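Local coordinates for protein PduO-type ATP--cob(I)alamin adenosyltransferase (Sulfolobus tokodaii, PDB 1WOZ) that probably transfers the adenosyl group of ATP to cob(I)alamin, acting as a PduO-type corrinoid adenosyltransferase, at residues G29-L34 and F62-D67; T70-K75 and E137-I142; L101-G106 and L152-A157. All blocks are in the same frame, centred on the assembly; numbering follows the deposited sequence.

Interaction 1. Residues G29-L34 and F62-D67; sequences GDLDEL and FEIGED
No ring, amide or carboxylate lies between Leu31 and Ile64; methyl meets methyl, and the flat groups of these two helix segments are turned to other partners. The ring of Phe62 meets that of Tyr171 of the second subunit, the planes about 20° apart, and the carboxylate of Asp32 forms a salt bridge with Arg118 of that subunit. Between the two helices the touch is made by CD1 of Leu31, which lies 3.8 Å from CG2 of Ile64, the two side chains crossing at about a right angle. Ile64 offers this branch because CG2 stands anti to its backbone N, while CG1 stands beside it. The same Leu31 CD1 comes within 4.3 Å of the CA of Gly65, where the bare backbone forms part of the surface that receives the leucine. The close approach of the chains, 7.4 Å between the CA atoms of Leu31 and Gly65, falls at this point. Around the pair, Leu31 also rests on Leu68 and Val124, and Ile64 on Ile142 and Tyr145, so four helices of the bundle share one apolar interior. A bound polyether chain touches Asp32 and Phe62. With no hydrogen bond between the segments, the direct contact is apolar and consists of packing between buried residues, whereas charged residues of the same helices, such as Asp32, carry polar bonds, some of them across the subunit interface.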
# COMPACT_ATOMS: atom_id res chain seq x y z
N GLY A 29 -3.39 -13.75 0.62
CA GLY A 29 -2.67 -12.66 -0.05
C GLY A 29 -2.72 -11.39 0.79
O GLY A 29 -1.70 -10.67 0.92
N ASP A 30 -3.88 -11.09 1.37
CA ASP A 30 -4.01 -9.89 2.21
C ASP A 30 -3.13 -10.00 3.46
O ASP A 30 -2.51 -9.02 3.88
CB ASP A 30 -5.47 -9.68 2.64
CG ASP A 30 -6.36 -9.28 1.48
OD1 ASP A 30 -5.83 -8.87 0.43
OD2 ASP A 30 -7.59 -9.36 1.62
N LEU A 31 -3.05 -11.20 4.04
CA LEU A 31 -2.22 -11.42 5.21
C LEU A 31 -0.76 -11.16 4.87
O LEU A 31 -0.03 -10.56 5.65
CB LEU A 31 -2.39 -12.85 5.75
CG LEU A 31 -3.76 -13.01 6.41
CD1 LEU A 31 -4.03 -14.48 6.65
CD2 LEU A 31 -3.80 -12.21 7.73
N ASP A 32 -0.34 -11.62 3.69
CA ASP A 32 1.05 -11.41 3.25
C ASP A 32 1.33 -9.90 3.05
O ASP A 32 2.39 -9.39 3.44
CB ASP A 32 1.30 -12.20 1.95
CG ASP A 32 2.69 -11.96 1.37
OD1 ASP A 32 3.68 -11.93 2.13
OD2 ASP A 32 2.80 -11.81 0.14
N GLU A 33 0.39 -9.19 2.43
CA GLU A 33 0.58 -7.76 2.22
C GLU A 33 0.73 -7.07 3.59
O GLU A 33 1.63 -6.26 3.80
CB GLU A 33 -0.59 -7.16 1.42
CG GLU A 33 -0.37 -5.67 1.12
CD GLU A 33 -1.46 -5.02 0.25
OE1 GLU A 33 -2.36 -5.73 -0.23
OE2 GLU A 33 -1.40 -3.79 0.05
N LEU A 34 -0.15 -7.40 4.53
CA LEU A 34 -0.03 -6.82 5.87
C LEU A 34 1.32 -7.20 6.50
O LEU A 34 2.03 -6.35 7.06
CB LEU A 34 -1.18 -7.31 6.76
CG LEU A 34 -1.06 -7.00 8.27
CD1 LEU A 34 -1.01 -5.47 8.51
CD2 LEU A 34 -2.27 -7.59 9.02
N PHE A 62 1.62 -15.85 10.17
CA PHE A 62 1.83 -17.12 9.46
C PHE A 62 0.97 -18.19 10.14
O PHE A 62 0.42 -19.06 9.48
CB PHE A 62 3.31 -17.55 9.47
CG PHE A 62 4.11 -16.98 8.34
CD1 PHE A 62 4.75 -15.75 8.46
CD2 PHE A 62 4.18 -17.65 7.11
CE1 PHE A 62 5.46 -15.20 7.38
CE2 PHE A 62 4.88 -17.10 6.04
CZ PHE A 62 5.52 -15.87 6.18
N GLU A 63 0.86 -18.14 11.46
CA GLU A 63 0.02 -19.12 12.14
C GLU A 63 -1.45 -18.94 11.74
O GLU A 63 -2.20 -19.93 11.57
CB GLU A 63 0.18 -19.00 13.66
CG GLU A 63 1.58 -19.41 14.10
CD GLU A 63 1.76 -19.48 15.61
OE1 GLU A 63 2.62 -20.24 16.06
OE2 GLU A 63 1.06 -18.76 16.35
N ILE A 64 -1.87 -17.69 11.56
CA ILE A 64 -3.23 -17.41 11.14
C ILE A 64 -3.44 -18.00 9.75
O ILE A 64 -4.48 -18.59 9.46
CB ILE A 64 -3.51 -15.86 11.11
CG1 ILE A 64 -3.61 -15.35 12.54
CG2 ILE A 64 -4.72 -15.54 10.23
CD1 ILE A 64 -3.84 -13.85 12.66
N GLY A 65 -2.44 -17.84 8.88
CA GLY A 65 -2.56 -18.41 7.55
C GLY A 65 -2.69 -19.94 7.59
O GLY A 65 -3.42 -20.52 6.79
N GLU A 66 -1.99 -20.59 8.51
CA GLU A 66 -2.08 -22.04 8.61
C GLU A 66 -3.43 -22.46 9.19
O GLU A 66 -4.00 -23.47 8.78
CB GLU A 66 -0.93 -22.60 9.45
CG GLU A 66 0.42 -22.33 8.81
CD GLU A 66 1.51 -23.32 9.22
OE1 GLU A 66 1.80 -23.47 10.42
OE2 GLU A 66 2.08 -23.93 8.29
N ASP A 67 -3.93 -21.67 10.13
CA ASP A 67 -5.24 -21.94 10.72
C ASP A 67 -6.23 -21.93 9.54
O ASP A 67 -6.92 -22.92 9.29
CB ASP A 67 -5.60 -20.83 11.74
CG ASP A 67 -6.92 -21.06 12.44
OD1 ASP A 67 -7.85 -21.65 11.85
OD2 ASP A 67 -7.05 -20.62 13.60

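Interaction 2. Residues T70-K75 and E137-I142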
# COMPACT_ATOMS: atom_id res chain seq x y z
N THR A 70 -5.92 -24.86 6.97
CA THR A 70 -6.18 -26.21 7.46
C THR A 70 -7.44 -26.30 8.32
O THR A 70 -7.58 -27.25 9.10
CB THR A 70 -4.99 -26.74 8.31
OG1 THR A 70 -4.90 -26.00 9.53
CG2 THR A 70 -3.68 -26.59 7.54
N GLN A 71 -8.33 -25.33 8.17
CA GLN A 71 -9.58 -25.28 8.93
C GLN A 71 -9.31 -25.48 10.42
O GLN A 71 -9.99 -26.27 11.09
CB GLN A 71 -10.56 -26.35 8.41
CG GLN A 71 -11.98 -26.19 8.92
CD GLN A 71 -13.00 -27.08 8.19
OE1 GLN A 71 -14.16 -27.19 8.60
NE2 GLN A 71 -12.57 -27.71 7.09
N SER A 72 -8.31 -24.75 10.93
CA SER A 72 -7.90 -24.79 12.33
C SER A 72 -7.31 -26.12 12.81
O SER A 72 -7.27 -26.37 14.01
CB SER A 72 -9.07 -24.40 13.25
OG SER A 72 -9.71 -23.20 12.85
N SER A 73 -6.84 -26.96 11.88
CA SER A 73 -6.26 -28.26 12.24
C SER A 73 -4.80 -28.20 12.69
O SER A 73 -4.43 -28.82 13.68
CB SER A 73 -6.36 -29.25 11.07
OG SER A 73 -7.72 -29.55 10.79
N LYS A 74 -3.97 -27.47 11.94
CA LYS A 74 -2.54 -27.34 12.24
C LYS A 74 -2.20 -26.23 13.25
O LYS A 74 -1.20 -26.30 13.96
CB LYS A 74 -1.76 -27.11 10.96
CG LYS A 74 -0.26 -27.08 11.18
CD LYS A 74 0.50 -26.87 9.89
CE LYS A 74 2.01 -26.87 10.16
NZ LYS A 74 2.75 -26.34 8.99
N LYS A 75 -3.03 -25.20 13.27
CA LYS A 75 -2.85 -24.08 14.19
C LYS A 75 -4.27 -23.60 14.47
O LYS A 75 -5.14 -23.67 13.59
CB LYS A 75 -2.05 -22.94 13.55
CG LYS A 75 -0.59 -23.24 13.25
CD LYS A 75 0.26 -23.23 14.51
CE LYS A 75 1.72 -23.47 14.16
NZ LYS A 75 2.58 -23.25 15.35
N GLU A 137 -16.43 -21.33 7.63
CA GLU A 137 -15.62 -22.15 8.53
C GLU A 137 -14.43 -21.39 9.12
O GLU A 137 -13.75 -21.89 10.01
CB GLU A 137 -15.09 -23.38 7.77
CG GLU A 137 -15.95 -23.81 6.59
CD GLU A 137 -16.03 -22.73 5.51
OE1 GLU A 137 -14.97 -22.26 5.07
OE2 GLU A 137 -17.16 -22.37 5.11
N ILE A 138 -14.17 -20.19 8.63
CA ILE A 138 -13.04 -19.43 9.17
C ILE A 138 -13.19 -19.20 10.67
O ILE A 138 -14.27 -18.89 11.17
CB ILE A 138 -12.87 -18.08 8.43
CG1 ILE A 138 -12.06 -17.11 9.30
CG2 ILE A 138 -14.22 -17.49 8.06
CD1 ILE A 138 -12.02 -15.71 8.77
N ASN A 139 -12.09 -19.39 11.39
CA ASN A 139 -12.04 -19.19 12.83
C ASN A 139 -12.30 -17.70 13.15
O ASN A 139 -11.52 -16.84 12.76
CB ASN A 139 -10.67 -19.63 13.35
CG ASN A 139 -10.49 -19.41 14.85
OD1 ASN A 139 -11.38 -18.91 15.54
ND2 ASN A 139 -9.32 -19.77 15.35
N ARG A 140 -13.39 -17.42 13.85
CA ARG A 140 -13.79 -16.06 14.22
C ARG A 140 -12.72 -15.30 15.01
O ARG A 140 -12.64 -14.07 14.96
CB ARG A 140 -15.10 -16.13 15.03
CG ARG A 140 -15.66 -14.79 15.51
CD ARG A 140 -16.17 -13.93 14.35
NE ARG A 140 -16.80 -12.68 14.78
CZ ARG A 140 -17.93 -12.60 15.50
NH1 ARG A 140 -18.55 -13.71 15.88
NH2 ARG A 140 -18.43 -11.41 15.84
N MSE A 141 -11.88 -16.03 15.75
CA MSE A 141 -10.84 -15.40 16.54
C MSE A 141 -9.81 -14.67 15.67
O MSE A 141 -9.07 -13.81 16.14
CB MSE A 141 -10.13 -16.44 17.42
CG MSE A 141 -9.43 -15.84 18.63
SE MSE A 141 -10.68 -14.93 19.92
CE MSE A 141 -12.33 -15.61 19.31
N ILE A 142 -9.77 -15.03 14.40
CA ILE A 142 -8.85 -14.41 13.46
C ILE A 142 -9.24 -12.95 13.23
O ILE A 142 -8.39 -12.06 13.21
CB ILE A 142 -8.85 -15.17 12.14
CG1 ILE A 142 -8.12 -16.51 12.35
CG2 ILE A 142 -8.18 -14.35 11.02
CD1 ILE A 142 -8.20 -17.42 11.14
O HOH W 1 -11.82 -23.53 10.91
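A type I' turn, Thr70 to Ser73, just beyond helix 48-69 meets the N-cap of helix 140-163, with Ser72 of the turn facing Asn139 of the cap. At this surface corner of the helical bundle the polar link between residues 70-75 and 137-142 is a water, while direct bonds run from the cap to residues flanking the turn. OG of Ser72 lies 3.7 Å from CB of Asn139, a plain van der Waals approach, and its polar partners lie elsewhere: Asp67 OD1, and a water that donates to it over 2.9 Å. The same water donates to the main-chain O of Glu137 at 2.7 Å and so spans the two segments. Alongside, the extended chain of Gln71 brings OE1 to 4.0 Å from CB of Glu137; the amide and carboxylate planes stand 81° apart, and no hydrogen bond joins them.

The turn is braced from within. Thr70 O accepts from both the N and the OG of Ser73, while Thr70 OG1 takes the N-H of Lys74 at 3.0 Å. In the cap, CG of Asn139 is anti to its backbone N (chi1 178°), which sets the amide over the start of the helix. Its ND2 reaches Ile77 O and Asp67 OD2, tying the cap to the chain on either side of the turn. Its OD1 accepts from the N of Met141, a selenomethionine, at 2.9 Å, with the donor 55° out of the carbonyl plane.

Interaction 3. Residues L101-G106 and L152-A157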
# COMPACT_ATOMS: atom_id res chain seq x y z
N LEU A 101 -9.04 12.28 20.28
CA LEU A 101 -9.45 11.62 19.03
C LEU A 101 -10.17 12.67 18.18
O LEU A 101 -10.81 13.58 18.73
CB LEU A 101 -10.39 10.44 19.37
CG LEU A 101 -9.73 9.41 20.30
CD1 LEU A 101 -10.76 8.34 20.70
CD2 LEU A 101 -8.52 8.77 19.59
N PHE A 102 -10.07 12.60 16.85
CA PHE A 102 -9.30 11.59 16.12
C PHE A 102 -7.86 12.03 15.92
O PHE A 102 -7.59 13.22 15.79
CB PHE A 102 -9.87 11.38 14.71
CG PHE A 102 -11.21 10.74 14.68
CD1 PHE A 102 -12.25 11.33 13.98
CD2 PHE A 102 -11.43 9.53 15.33
CE1 PHE A 102 -13.50 10.72 13.91
CE2 PHE A 102 -12.68 8.91 15.27
CZ PHE A 102 -13.71 9.51 14.56
N VAL A 103 -6.95 11.07 15.86
CA VAL A 103 -5.55 11.36 15.59
C VAL A 103 -5.40 11.37 14.06
O VAL A 103 -5.86 10.44 13.38
CB VAL A 103 -4.62 10.28 16.21
CG1 VAL A 103 -3.21 10.36 15.59
CG2 VAL A 103 -4.55 10.48 17.72
N ILE A 104 -4.79 12.42 13.52
CA ILE A 104 -4.55 12.52 12.08
C ILE A 104 -3.27 11.71 11.88
O ILE A 104 -2.21 12.06 12.43
CB ILE A 104 -4.35 13.98 11.64
CG1 ILE A 104 -5.67 14.76 11.87
CG2 ILE A 104 -3.89 14.03 10.16
CD1 ILE A 104 -5.59 16.28 11.55
N PRO A 105 -3.34 10.63 11.08
CA PRO A 105 -2.16 9.80 10.88
C PRO A 105 -0.92 10.49 10.32
O PRO A 105 -0.97 11.14 9.27
CB PRO A 105 -2.68 8.66 9.99
CG PRO A 105 -3.75 9.33 9.18
CD PRO A 105 -4.45 10.20 10.21
N GLY A 106 0.20 10.32 11.03
CA GLY A 106 1.44 10.95 10.59
C GLY A 106 2.35 11.34 11.75
O GLY A 106 2.24 10.80 12.86
N LEU A 152 -3.22 -1.97 18.54
CA LEU A 152 -1.85 -2.05 19.03
C LEU A 152 -0.95 -1.15 18.15
O LEU A 152 -0.10 -0.41 18.66
CB LEU A 152 -1.34 -3.51 18.97
CG LEU A 152 0.16 -3.69 19.18
CD1 LEU A 152 0.58 -3.10 20.53
CD2 LEU A 152 0.52 -5.18 19.08
N LEU A 153 -1.11 -1.23 16.83
CA LEU A 153 -0.31 -0.42 15.92
C LEU A 153 -0.54 1.08 16.19
O LEU A 153 0.40 1.88 16.13
CB LEU A 153 -0.66 -0.77 14.47
CG LEU A 153 -0.18 -2.17 14.02
CD1 LEU A 153 -0.83 -2.54 12.69
CD2 LEU A 153 1.36 -2.19 13.89
N PHE A 154 -1.79 1.44 16.47
CA PHE A 154 -2.17 2.83 16.79
C PHE A 154 -1.44 3.26 18.06
O PHE A 154 -0.79 4.30 18.10
CB PHE A 154 -3.70 2.88 16.98
CG PHE A 154 -4.23 4.26 17.29
CD1 PHE A 154 -4.32 4.71 18.60
CD2 PHE A 154 -4.64 5.11 16.26
CE1 PHE A 154 -4.81 6.00 18.90
CE2 PHE A 154 -5.14 6.40 16.54
CZ PHE A 154 -5.22 6.85 17.86
N ALA A 155 -1.49 2.43 19.10
CA ALA A 155 -0.81 2.78 20.35
C ALA A 155 0.68 2.92 20.15
O ALA A 155 1.33 3.78 20.75
CB ALA A 155 -1.12 1.73 21.44
N MSE A 156 1.25 2.07 19.28
CA MSE A 156 2.67 2.16 19.03
C MSE A 156 3.01 3.45 18.31
O MSE A 156 4.05 4.04 18.56
CB MSE A 156 3.17 0.97 18.20
CG MSE A 156 3.14 -0.36 18.90
SE MSE A 156 3.83 -1.66 17.60
CE MSE A 156 4.16 -3.19 18.77
N ALA A 157 2.14 3.89 17.40
CA ALA A 157 2.40 5.12 16.66
C ALA A 157 2.39 6.33 17.61
O ALA A 157 3.16 7.28 17.42
CB ALA A 157 1.34 5.31 15.54
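Phe154 is the residue of helical segment 152-157 that meets Leu101 and Val103, and its neighbours in sequence show how a short helical segment can serve several surfaces at once. Leu152 comes first and is directed at helix 79-96, where it touches Leu85, Thr89 and Tyr92. Leu153 follows, packing on Leu54 of helix 48-69 and on Arg118.

At Phe154 the direction changes. With CG anti to the backbone N (chi1 -179°), the ring extends far from the helix and its outer end reaches the 101-106 segment. CZ lies 3.7 Å from CG2 of Val103, and both CZ and CE2 approach CB of Val103 at 3.9 Å, so that the valine meets the outer end of the ring, at CZ and CE2, at a slant. Leu101 adds a looser touch, its CD2 at 4.2 Å from CZ of Phe154, also oblique. No hydrogen bond crosses the contact; the interaction is purely apolar. The peptide bond between Leu101 and Phe102 is cis, at the corner where the chain turns into the short strand, and the ring end meets residues before and after the cis bond, Leu101 and Val103.

Further along, Met156, a selenomethionine, returns to Met50, Asp53 and Leu54 of helix 48-69 and to Tyr92 of helix 79-96, while Ala157 rests on His115. The short, weakly bonded strand 103-104 pairs antiparallel with strand 169-173, and Pro105 O accepts from Gln58 NE2 of the third subunit. The Phe154 ring, itself packed on Arg118 of helix 109-134, therefore joins helix 140-163 to this small two-stranded sheet, with helices 48-69 and 79-96 contacted by other residues of the segment.

In the fold
Followed from the N terminus, the chain first closes interaction 1, where helices 23-44 and 48-69, successive in sequence and joined by the short link between them, come together. Interaction 2 opens just after helix 48-69 ends and closes at the start of helix 140-163, with 61 residues in between. Interaction 3 opens inside that long loop, at strand 103-104, and closes further along the same helix, so interactions 2 and 3 cross. Interactions 1 and 2 adjoin, linked by the Glu66–Lys74 salt bridge. Interaction 3 lies on the other side of the chain's centre, about 29 Å from interaction 2 between centres, so helix 140-163 ties a turn at its start to a strand beside its later half.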